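Local coordinates for protein peptidase, M20/M25/M40 family (PDB 4EWT) that probably hydrolyses amide bonds as a manganese-binding aminoacylase-like amidohydrolase of the M20 metallopeptidase family, at residues 179-193 / 288-302. Residues are numbered along the deposited sequence; the frame is centred on the assembly and turned at random.
Sequences GYVQTGRAFFKLKVQ and TCTLEYNDDYPALYN
R185 grips D296 in a side-on salt bridge: NE (2.7 Å) and NH2 (3.0 Å) both bond to D296 OD2, which lies in the guanidinium plane. NH2 uses the syn lone pair, whereas NE meets the oxygen from its anti side, out of the carboxylate plane. A bend at chi3 (65°) in the otherwise extended arginine chain turns the guanidinium to this oxygen, and NH2 also lies 3.3 Å above the Y297 ring, toward its rim, in an off-centre cation-pi contact. The ring of F187 brings CE2 to 3.6 Å from D296 CG. Backbone bonding at this site runs from R185 N to Y297 O, while K267 reaches Y297 O and forms a salt bridge with D295; Y297 OH is bonded to E138 O.

From A186 to Q193 the strand pairs antiparallel with 288-295 in regular register. F188 and Y293 share one face with A186, L190, L291 and C289; their rings are nearly parallel but slid apart, and F188 CB touches Y293 CD1 at 3.7 Å. At the far end, beyond the turn through Y297 and P298, Y301 CD1 sits over the centre of the Y180 ring in an edge-to-face stack with planes 66° apart. G184, without a side chain, lets its CA approach Y297 O to 3.2 Å.

Strand 179-193, interrupted near T183, runs from the metal-bearing domain, where the side chain of Q182, its amide held by Y348 OH and P331 O, comes within about 7 Å of a bound manganese ion, into the smaller domain's antiparallel sheet. There strand 248-261 flanks its other edge, helix 264-285 packs against L190, L291 and Y293, and F246 of the second subunit meets F187 edge-to-face.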
ATOM      1  N   GLY A 179     -11.569  36.422   0.141  1.00 32.94           N
ATOM      2  CA  GLY A 179     -10.558  35.456  -0.253  1.00 30.90           C
ATOM      3  C   GLY A 179     -11.193  34.231  -0.889  1.00 29.71           C
ATOM      4  O   GLY A 179     -12.339  34.286  -1.356  1.00 28.97           O
ATOM      5  N   TYR A 180     -10.451  33.122  -0.879  1.00 27.89           N
ATOM      6  CA  TYR A 180     -10.897  31.873  -1.498  1.00 26.83           C
ATOM      7  C   TYR A 180     -12.096  31.255  -0.786  1.00 26.54           C
ATOM      8  O   TYR A 180     -12.041  30.961   0.406  1.00 26.39           O
ATOM      9  CB  TYR A 180      -9.754  30.868  -1.531  1.00 25.77           C
ATOM     10  CG  TYR A 180      -8.656  31.189  -2.515  1.00 25.47           C
ATOM     11  CD1 TYR A 180      -8.826  30.963  -3.881  1.00 26.35           C
ATOM     12  CD2 TYR A 180      -7.438  31.700  -2.080  1.00 25.92           C
ATOM     13  CE1 TYR A 180      -7.801  31.241  -4.792  1.00 25.91           C
ATOM     14  CE2 TYR A 180      -6.412  31.972  -2.976  1.00 26.44           C
ATOM     15  CZ  TYR A 180      -6.600  31.733  -4.324  1.00 27.17           C
ATOM     16  OH  TYR A 180      -5.584  32.001  -5.206  1.00 31.52           O
ATOM     17  N   VAL A 181     -13.173  31.038  -1.531  1.00 26.16           N
ATOM     18  CA  VAL A 181     -14.446  30.671  -0.908  1.00 26.08           C
ATOM     19  C   VAL A 181     -15.041  29.365  -1.468  1.00 25.43           C
ATOM     20  O   VAL A 181     -15.846  28.716  -0.799  1.00 25.67           O
ATOM     21  CB  VAL A 181     -15.459  31.855  -0.959  1.00 27.10           C
ATOM     22  CG1 VAL A 181     -15.778  32.253  -2.409  1.00 25.54           C
ATOM     23  CG2 VAL A 181     -16.731  31.530  -0.178  1.00 27.34           C
ATOM     24  N   GLN A 182     -14.650  29.002  -2.690  1.00 24.67           N
ATOM     25  CA  GLN A 182     -15.043  27.724  -3.307  1.00 23.79           C
ATOM     26  C   GLN A 182     -13.873  27.129  -4.076  1.00 22.46           C
ATOM     27  O   GLN A 182     -13.053  27.855  -4.617  1.00 22.11           O
ATOM     28  CB  GLN A 182     -16.298  27.878  -4.181  1.00 24.54           C
ATOM     29  CG  GLN A 182     -17.526  28.080  -3.304  1.00 27.00           C
ATOM     30  CD  GLN A 182     -18.863  28.048  -4.006  1.00 29.12           C
ATOM     31  OE1 GLN A 182     -19.722  28.867  -3.710  1.00 31.34           O
ATOM     32  NE2 GLN A 182     -19.070  27.084  -4.890  1.00 29.31           N
ATOM     33  N   THR A 183     -13.803  25.803  -4.096  1.00 21.10           N
ATOM     34  CA  THR A 183     -12.636  25.082  -4.584  1.00 19.92           C
ATOM     35  C   THR A 183     -12.568  25.138  -6.096  1.00 19.94           C
ATOM     36  O   THR A 183     -13.587  25.232  -6.763  1.00 20.17           O
ATOM     37  CB  THR A 183     -12.664  23.578  -4.172  1.00 19.13           C
ATOM     38  OG1 THR A 183     -13.822  22.948  -4.732  1.00 20.13           O
ATOM     39  CG2 THR A 183     -12.701  23.423  -2.678  1.00 18.01           C
ATOM     40  N   GLY A 184     -11.353  25.097  -6.626  1.00 19.15           N
ATOM     41  CA  GLY A 184     -11.153  24.873  -8.044  1.00 18.77           C
ATOM     42  C   GLY A 184     -11.069  23.388  -8.315  1.00 18.15           C
ATOM     43  O   GLY A 184     -10.975  22.580  -7.392  1.00 16.61           O
ATOM     44  N   ARG A 185     -11.065  23.032  -9.588  1.00 18.09           N
ATOM     45  CA  ARG A 185     -11.251  21.653  -9.976  1.00 18.46           C
ATOM     46  C   ARG A 185     -10.329  21.294 -11.128  1.00 18.56           C
ATOM     47  O   ARG A 185     -10.096  22.119 -12.036  1.00 18.87           O
ATOM     48  CB  ARG A 185     -12.711  21.434 -10.367  1.00 18.93           C
ATOM     49  CG  ARG A 185     -13.072  20.006 -10.736  1.00 20.18           C
ATOM     50  CD  ARG A 185     -14.586  19.852 -10.768  1.00 23.69           C
ATOM     51  NE  ARG A 185     -15.158  20.671 -11.824  1.00 24.68           N
ATOM     52  CZ  ARG A 185     -16.448  20.982 -11.930  1.00 29.05           C
ATOM     53  NH1 ARG A 185     -17.333  20.536 -11.041  1.00 28.22           N
ATOM     54  NH2 ARG A 185     -16.853  21.750 -12.931  1.00 26.22           N
ATOM     55  N   ALA A 186      -9.786  20.076 -11.077  1.00 17.67           N
ATOM     56  CA  ALA A 186      -9.088  19.508 -12.235  1.00 18.49           C
ATOM     57  C   ALA A 186      -9.535  18.067 -12.439  1.00 18.15           C
ATOM     58  O   ALA A 186     -10.070  17.457 -11.522  1.00 17.89           O
ATOM     59  CB  ALA A 186      -7.575  19.610 -12.059  1.00 17.31           C
ATOM     60  N   PHE A 187      -9.321  17.548 -13.648  1.00 19.33           N
ATOM     61  CA  PHE A 187      -9.642  16.176 -14.005  1.00 20.13           C
ATOM     62  C   PHE A 187      -8.439  15.503 -14.644  1.00 19.35           C
ATOM     63  O   PHE A 187      -7.697  16.131 -15.397  1.00 20.09           O
ATOM     64  CB  PHE A 187     -10.792  16.145 -15.018  1.00 22.06           C
ATOM     65  CG  PHE A 187     -12.061  16.733 -14.497  1.00 25.61           C
ATOM     66  CD1 PHE A 187     -12.757  16.107 -13.457  1.00 28.40           C
ATOM     67  CD2 PHE A 187     -12.562  17.916 -15.028  1.00 28.23           C
ATOM     68  CE1 PHE A 187     -13.942  16.652 -12.965  1.00 30.04           C
ATOM     69  CE2 PHE A 187     -13.749  18.475 -14.546  1.00 28.42           C
ATOM     70  CZ  PHE A 187     -14.441  17.843 -13.522  1.00 30.66           C
ATOM     71  N   PHE A 188      -8.273  14.216 -14.387  1.00 18.22           N
ATOM     72  CA  PHE A 188      -7.217  13.461 -15.042  1.00 18.00           C
ATOM     73  C   PHE A 188      -7.642  12.060 -15.455  1.00 18.14           C
ATOM     74  O   PHE A 188      -8.506  11.435 -14.827  1.00 16.82           O
ATOM     75  CB  PHE A 188      -5.938  13.421 -14.178  1.00 17.81           C
ATOM     76  CG  PHE A 188      -6.108  12.724 -12.847  1.00 15.69           C
ATOM     77  CD1 PHE A 188      -5.714  11.407 -12.690  1.00 16.40           C
ATOM     78  CD2 PHE A 188      -6.619  13.415 -11.747  1.00 18.38           C
ATOM     79  CE1 PHE A 188      -5.850  10.752 -11.442  1.00 18.72           C
ATOM     80  CE2 PHE A 188      -6.762  12.787 -10.481  1.00 17.97           C
ATOM     81  CZ  PHE A 188      -6.384  11.463 -10.331  1.00 17.84           C
ATOM     82  N   LYS A 189      -7.025  11.589 -16.535  1.00 18.24           N
ATOM     83  CA  LYS A 189      -7.135  10.200 -16.949  1.00 18.92           C
ATOM     84  C   LYS A 189      -5.731   9.647 -16.945  1.00 18.05           C
ATOM     85  O   LYS A 189      -4.800  10.307 -17.403  1.00 18.48           O
ATOM     86  CB  LYS A 189      -7.726  10.090 -18.359  1.00 20.26           C
ATOM     87  CG  LYS A 189      -9.132  10.657 -18.469  1.00 23.19           C
ATOM     88  CD  LYS A 189      -9.660  10.575 -19.892  1.00 30.83           C
ATOM     89  CE  LYS A 189     -11.116  11.058 -19.969  1.00 33.05           C
ATOM     90  NZ  LYS A 189     -11.414  11.679 -21.298  1.00 38.99           N
ATOM     91  N   LEU A 190      -5.569   8.450 -16.399  1.00 16.54           N
ATOM     92  CA  LEU A 190      -4.266   7.816 -16.406  1.00 15.56           C
ATOM     93  C   LEU A 190      -4.392   6.436 -17.008  1.00 15.69           C
ATOM     94  O   LEU A 190      -5.191   5.607 -16.546  1.00 14.43           O
ATOM     95  CB  LEU A 190      -3.684   7.733 -14.991  1.00 14.39           C
ATOM     96  CG  LEU A 190      -2.412   6.894 -14.793  1.00 15.54           C
ATOM     97  CD1 LEU A 190      -1.166   7.491 -15.499  1.00 14.31           C
ATOM     98  CD2 LEU A 190      -2.162   6.733 -13.315  1.00 13.39           C
ATOM     99  N   LYS A 191      -3.614   6.195 -18.051  1.00 14.98           N
ATOM    100  CA  LYS A 191      -3.558   4.876 -18.611  1.00 15.86           C
ATOM    101  C   LYS A 191      -2.293   4.224 -18.091  1.00 14.71           C
ATOM    102  O   LYS A 191      -1.226   4.805 -18.173  1.00 14.41           O
ATOM    103  CB  LYS A 191      -3.595   4.906 -20.141  1.00 16.48           C
ATOM    104  CG  LYS A 191      -3.389   3.526 -20.757  1.00 19.81           C
ATOM    105  CD  LYS A 191      -3.781   3.471 -22.226  1.00 24.69           C
ATOM    106  CE  LYS A 191      -2.759   4.153 -23.093  1.00 27.42           C
ATOM    107  NZ  LYS A 191      -2.911   3.739 -24.538  1.00 32.46           N
ATOM    108  N   VAL A 192      -2.440   3.038 -17.514  1.00 14.43           N
ATOM    109  CA  VAL A 192      -1.315   2.263 -16.998  1.00 14.43           C
ATOM    110  C   VAL A 192      -1.189   1.035 -17.899  1.00 15.64           C
ATOM    111  O   VAL A 192      -2.056   0.147 -17.881  1.00 15.78           O
ATOM    112  CB  VAL A 192      -1.512   1.837 -15.510  1.00 13.90           C
ATOM    113  CG1 VAL A 192      -0.304   1.051 -14.998  1.00 12.54           C
ATOM    114  CG2 VAL A 192      -1.750   3.072 -14.576  1.00 12.74           C
ATOM    115  N   GLN A 193      -0.139   1.015 -18.714  1.00 15.52           N
ATOM    116  CA  GLN A 193       0.088  -0.072 -19.644  1.00 17.03           C
ATOM    117  C   GLN A 193       1.203  -0.976 -19.124  1.00 16.80           C
ATOM    118  O   GLN A 193       2.353  -0.549 -19.009  1.00 16.40           O
ATOM    119  CB  GLN A 193       0.442   0.496 -21.032  1.00 18.88           C
ATOM    120  CG  GLN A 193       0.906  -0.524 -22.085  1.00 22.43           C
ATOM    121  CD  GLN A 193      -0.226  -1.355 -22.638  1.00 28.32           C
ATOM    122  OE1 GLN A 193      -0.246  -2.580 -22.474  1.00 31.30           O
ATOM    123  NE2 GLN A 193      -1.178  -0.702 -23.310  1.00 30.01           N
ATOM    124  N   THR A 288       4.129   1.601 -18.566  1.00 16.39           N
ATOM    125  CA  THR A 288       4.092   2.892 -19.273  1.00 18.25           C
ATOM    126  C   THR A 288       2.832   3.630 -18.829  1.00 18.50           C
ATOM    127  O   THR A 288       1.734   3.063 -18.856  1.00 18.55           O
ATOM    128  CB  THR A 288       4.057   2.704 -20.801  1.00 19.39           C
ATOM    129  OG1 THR A 288       5.084   1.793 -21.168  1.00 21.91           O
ATOM    130  CG2 THR A 288       4.297   4.028 -21.547  1.00 21.13           C
ATOM    131  N   CYS A 289       2.986   4.890 -18.421  1.00 18.45           N
ATOM    132  CA  CYS A 289       1.848   5.676 -17.958  1.00 17.69           C
ATOM    133  C   CYS A 289       1.539   6.778 -18.948  1.00 18.46           C
ATOM    134  O   CYS A 289       2.449   7.482 -19.384  1.00 19.42           O
ATOM    135  CB  CYS A 289       2.173   6.315 -16.626  1.00 16.67           C
ATOM    136  SG  CYS A 289       2.128   5.154 -15.288  1.00 16.10           S
ATOM    137  N   THR A 290       0.261   6.938 -19.282  1.00 18.45           N
ATOM    138  CA  THR A 290      -0.185   8.070 -20.101  1.00 19.53           C
ATOM    139  C   THR A 290      -1.149   8.902 -19.280  1.00 19.49           C
ATOM    140  O   THR A 290      -2.301   8.514 -19.062  1.00 18.75           O
ATOM    141  CB  THR A 290      -0.822   7.619 -21.438  1.00 20.29           C
ATOM    142  OG1 THR A 290       0.006   6.612 -22.027  1.00 21.15           O
ATOM    143  CG2 THR A 290      -0.956   8.808 -22.432  1.00 22.04           C
ATOM    144  N   LEU A 291      -0.645  10.039 -18.804  1.00 20.13           N
ATOM    145  CA  LEU A 291      -1.413  10.968 -17.999  1.00 20.54           C
ATOM    146  C   LEU A 291      -1.891  12.150 -18.845  1.00 21.76           C
ATOM    147  O   LEU A 291      -1.097  12.802 -19.541  1.00 21.92           O
ATOM    148  CB  LEU A 291      -0.572  11.460 -16.826  1.00 20.10           C
ATOM    149  CG  LEU A 291      -1.235  12.289 -15.721  1.00 20.47           C
ATOM    150  CD1 LEU A 291      -2.335  11.527 -15.044  1.00 16.12           C
ATOM    151  CD2 LEU A 291      -0.175  12.732 -14.705  1.00 19.00           C
ATOM    152  N   GLU A 292      -3.204  12.369 -18.814  1.00 22.26           N
ATOM    153  CA  GLU A 292      -3.833  13.556 -19.379  1.00 23.98           C
ATOM    154  C   GLU A 292      -4.375  14.306 -18.157  1.00 22.96           C
ATOM    155  O   GLU A 292      -5.179  13.773 -17.406  1.00 21.74           O
ATOM    156  CB  GLU A 292      -4.982  13.170 -20.316  1.00 25.13           C
ATOM    157  CG  GLU A 292      -4.574  12.314 -21.529  1.00 30.36           C
ATOM    158  CD  GLU A 292      -5.779  11.697 -22.258  1.00 36.89           C
ATOM    159  OE1 GLU A 292      -5.756  10.467 -22.506  1.00 39.17           O
ATOM    160  OE2 GLU A 292      -6.756  12.433 -22.571  1.00 39.04           O
ATOM    161  N   TYR A 293      -3.903  15.523 -17.943  1.00 22.69           N
ATOM    162  CA  TYR A 293      -4.268  16.269 -16.763  1.00 22.22           C
ATOM    163  C   TYR A 293      -4.889  17.593 -17.217  1.00 23.64           C
ATOM    164  O   TYR A 293      -4.207  18.447 -17.798  1.00 24.28           O
ATOM    165  CB  TYR A 293      -3.029  16.486 -15.876  1.00 21.42           C
ATOM    166  CG  TYR A 293      -3.373  16.861 -14.448  1.00 19.76           C
ATOM    167  CD1 TYR A 293      -3.321  15.919 -13.433  1.00 17.26           C
ATOM    168  CD2 TYR A 293      -3.777  18.161 -14.125  1.00 19.27           C
ATOM    169  CE1 TYR A 293      -3.653  16.259 -12.119  1.00 17.60           C
ATOM    170  CE2 TYR A 293      -4.118  18.507 -12.812  1.00 18.14           C
ATOM    171  CZ  TYR A 293      -4.046  17.554 -11.824  1.00 17.42           C
ATOM    172  OH  TYR A 293      -4.362  17.892 -10.533  1.00 18.41           O
ATOM    173  N   ASN A 294      -6.191  17.741 -16.972  1.00 23.90           N
ATOM    174  CA  ASN A 294      -6.966  18.849 -17.531  1.00 25.11           C
ATOM    175  C   ASN A 294      -7.468  19.752 -16.431  1.00 24.75           C
ATOM    176  O   ASN A 294      -8.345  19.361 -15.644  1.00 23.79           O
ATOM    177  CB  ASN A 294      -8.165  18.327 -18.338  1.00 25.86           C
ATOM    178  CG  ASN A 294      -7.750  17.527 -19.573  1.00 29.13           C
ATOM    179  OD1 ASN A 294      -6.757  17.837 -20.240  1.00 31.33           O
ATOM    180  ND2 ASN A 294      -8.532  16.504 -19.894  1.00 32.26           N
ATOM    181  N   ASP A 295      -6.891  20.943 -16.350  1.00 25.05           N
ATOM    182  CA  ASP A 295      -7.389  21.958 -15.435  1.00 25.60           C
ATOM    183  C   ASP A 295      -8.828  22.321 -15.786  1.00 25.38           C
ATOM    184  O   ASP A 295      -9.247  22.273 -16.950  1.00 25.88           O
ATOM    185  CB  ASP A 295      -6.517  23.220 -15.462  1.00 27.09           C
ATOM    186  CG  ASP A 295      -6.546  23.966 -14.141  1.00 30.01           C
ATOM    187  OD1 ASP A 295      -6.817  23.319 -13.106  1.00 33.04           O
ATOM    188  OD2 ASP A 295      -6.291  25.192 -14.116  1.00 35.39           O
ATOM    189  N   ASP A 296      -9.578  22.695 -14.769  1.00 24.61           N
ATOM    190  CA  ASP A 296     -10.966  23.017 -14.957  1.00 25.39           C
ATOM    191  C   ASP A 296     -11.181  24.214 -14.036  1.00 24.72           C
ATOM    192  O   ASP A 296     -10.207  24.869 -13.690  1.00 25.24           O
ATOM    193  CB  ASP A 296     -11.808  21.831 -14.491  1.00 25.44           C
ATOM    194  CG  ASP A 296     -13.233  21.986 -14.832  1.00 27.93           C
ATOM    195  OD1 ASP A 296     -13.541  22.099 -16.041  1.00 31.52           O
ATOM    196  OD2 ASP A 296     -14.039  22.013 -13.885  1.00 29.49           O
ATOM    197  N   TYR A 297     -12.415  24.504 -13.620  1.00 24.17           N
ATOM    198  CA  TYR A 297     -12.743  25.768 -12.959  1.00 23.95           C
ATOM    199  C   TYR A 297     -11.659  26.162 -11.951  1.00 22.91           C
ATOM    200  O   TYR A 297     -11.152  25.311 -11.221  1.00 21.84           O
ATOM    201  CB  TYR A 297     -14.129  25.736 -12.281  1.00 24.31           C
ATOM    202  CG  TYR A 297     -15.327  25.431 -13.179  1.00 25.05           C
ATOM    203  CD1 TYR A 297     -15.213  25.410 -14.574  1.00 27.13           C
ATOM    204  CD2 TYR A 297     -16.586  25.185 -12.627  1.00 25.09           C
ATOM    205  CE1 TYR A 297     -16.316  25.133 -15.388  1.00 28.78           C
ATOM    206  CE2 TYR A 297     -17.696  24.902 -13.430  1.00 27.49           C
ATOM    207  CZ  TYR A 297     -17.557  24.880 -14.807  1.00 29.82           C
ATOM    208  OH  TYR A 297     -18.650  24.601 -15.610  1.00 30.87           O
ATOM    209  N   PRO A 298     -11.267  27.449 -11.933  1.00 22.84           N
ATOM    210  CA  PRO A 298     -10.358  27.886 -10.868  1.00 22.24           C
ATOM    211  C   PRO A 298     -11.104  28.000  -9.533  1.00 21.94           C
ATOM    212  O   PRO A 298     -12.341  28.023  -9.517  1.00 22.05           O
ATOM    213  CB  PRO A 298      -9.887  29.273 -11.348  1.00 23.47           C
ATOM    214  CG  PRO A 298     -10.951  29.744 -12.296  1.00 23.95           C
ATOM    215  CD  PRO A 298     -11.498  28.496 -12.946  1.00 23.86           C
ATOM    216  N   ALA A 299     -10.365  28.046  -8.428  1.00 21.27           N
ATOM    217  CA  ALA A 299     -10.946  28.381  -7.129  1.00 21.06           C
ATOM    218  C   ALA A 299     -11.591  29.768  -7.160  1.00 22.25           C
ATOM    219  O   ALA A 299     -11.101  30.682  -7.829  1.00 22.74           O
ATOM    220  CB  ALA A 299      -9.887  28.320  -6.047  1.00 20.76           C
ATOM    221  N   LEU A 300     -12.694  29.926  -6.435  1.00 22.24           N
ATOM    222  CA  LEU A 300     -13.411  31.191  -6.445  1.00 22.84           C
ATOM    223  C   LEU A 300     -12.806  32.107  -5.393  1.00 23.26           C
ATOM    224  O   LEU A 300     -12.852  31.814  -4.190  1.00 22.76           O
ATOM    225  CB  LEU A 300     -14.890  30.970  -6.172  1.00 22.83           C
ATOM    226  CG  LEU A 300     -15.873  31.999  -6.716  1.00 24.12           C
ATOM    227  CD1 LEU A 300     -17.270  31.442  -6.500  1.00 22.97           C
ATOM    228  CD2 LEU A 300     -15.718  33.354  -6.056  1.00 23.67           C
ATOM    229  N   TYR A 301     -12.225  33.202  -5.861  1.00 23.49           N
ATOM    230  CA  TYR A 301     -11.561  34.151  -4.989  1.00 25.05           C
ATOM    231  C   TYR A 301     -12.428  35.393  -4.801  1.00 25.87           C
ATOM    232  O   TYR A 301     -12.625  36.164  -5.735  1.00 26.60           O
ATOM    233  CB  TYR A 301     -10.189  34.529  -5.571  1.00 25.40           C
ATOM    234  CG  TYR A 301      -9.387  35.396  -4.640  1.00 28.04           C
ATOM    235  CD1 TYR A 301      -8.795  34.847  -3.496  1.00 28.72           C
ATOM    236  CD2 TYR A 301      -9.221  36.758  -4.886  1.00 29.27           C
ATOM    237  CE1 TYR A 301      -8.060  35.624  -2.631  1.00 30.54           C
ATOM    238  CE2 TYR A 301      -8.482  37.551  -4.016  1.00 32.21           C
ATOM    239  CZ  TYR A 301      -7.908  36.970  -2.884  1.00 31.43           C
ATOM    240  OH  TYR A 301      -7.175  37.723  -2.004  1.00 32.81           O
ATOM    241  N   ASN A 302     -12.970  35.566  -3.603  1.00 26.29           N
ATOM    242  CA  ASN A 302     -13.693  36.776  -3.282  1.00 28.09           C
ATOM    243  C   ASN A 302     -12.709  37.890  -2.966  1.00 29.66           C
ATOM    244  O   ASN A 302     -11.995  37.828  -1.961  1.00 30.19           O
ATOM    245  CB  ASN A 302     -14.662  36.556  -2.124  1.00 27.66           C
ATOM    246  CG  ASN A 302     -15.998  35.997  -2.579  1.00 27.62           C
ATOM    247  OD1 ASN A 302     -16.292  35.935  -3.771  1.00 26.86           O
ATOM    248  ND2 ASN A 302     -16.810  35.583  -1.628  1.00 27.16           N
TER
HETATM  249  O   HOH W   1     -14.892  27.526  -8.111  1.00  8.40           O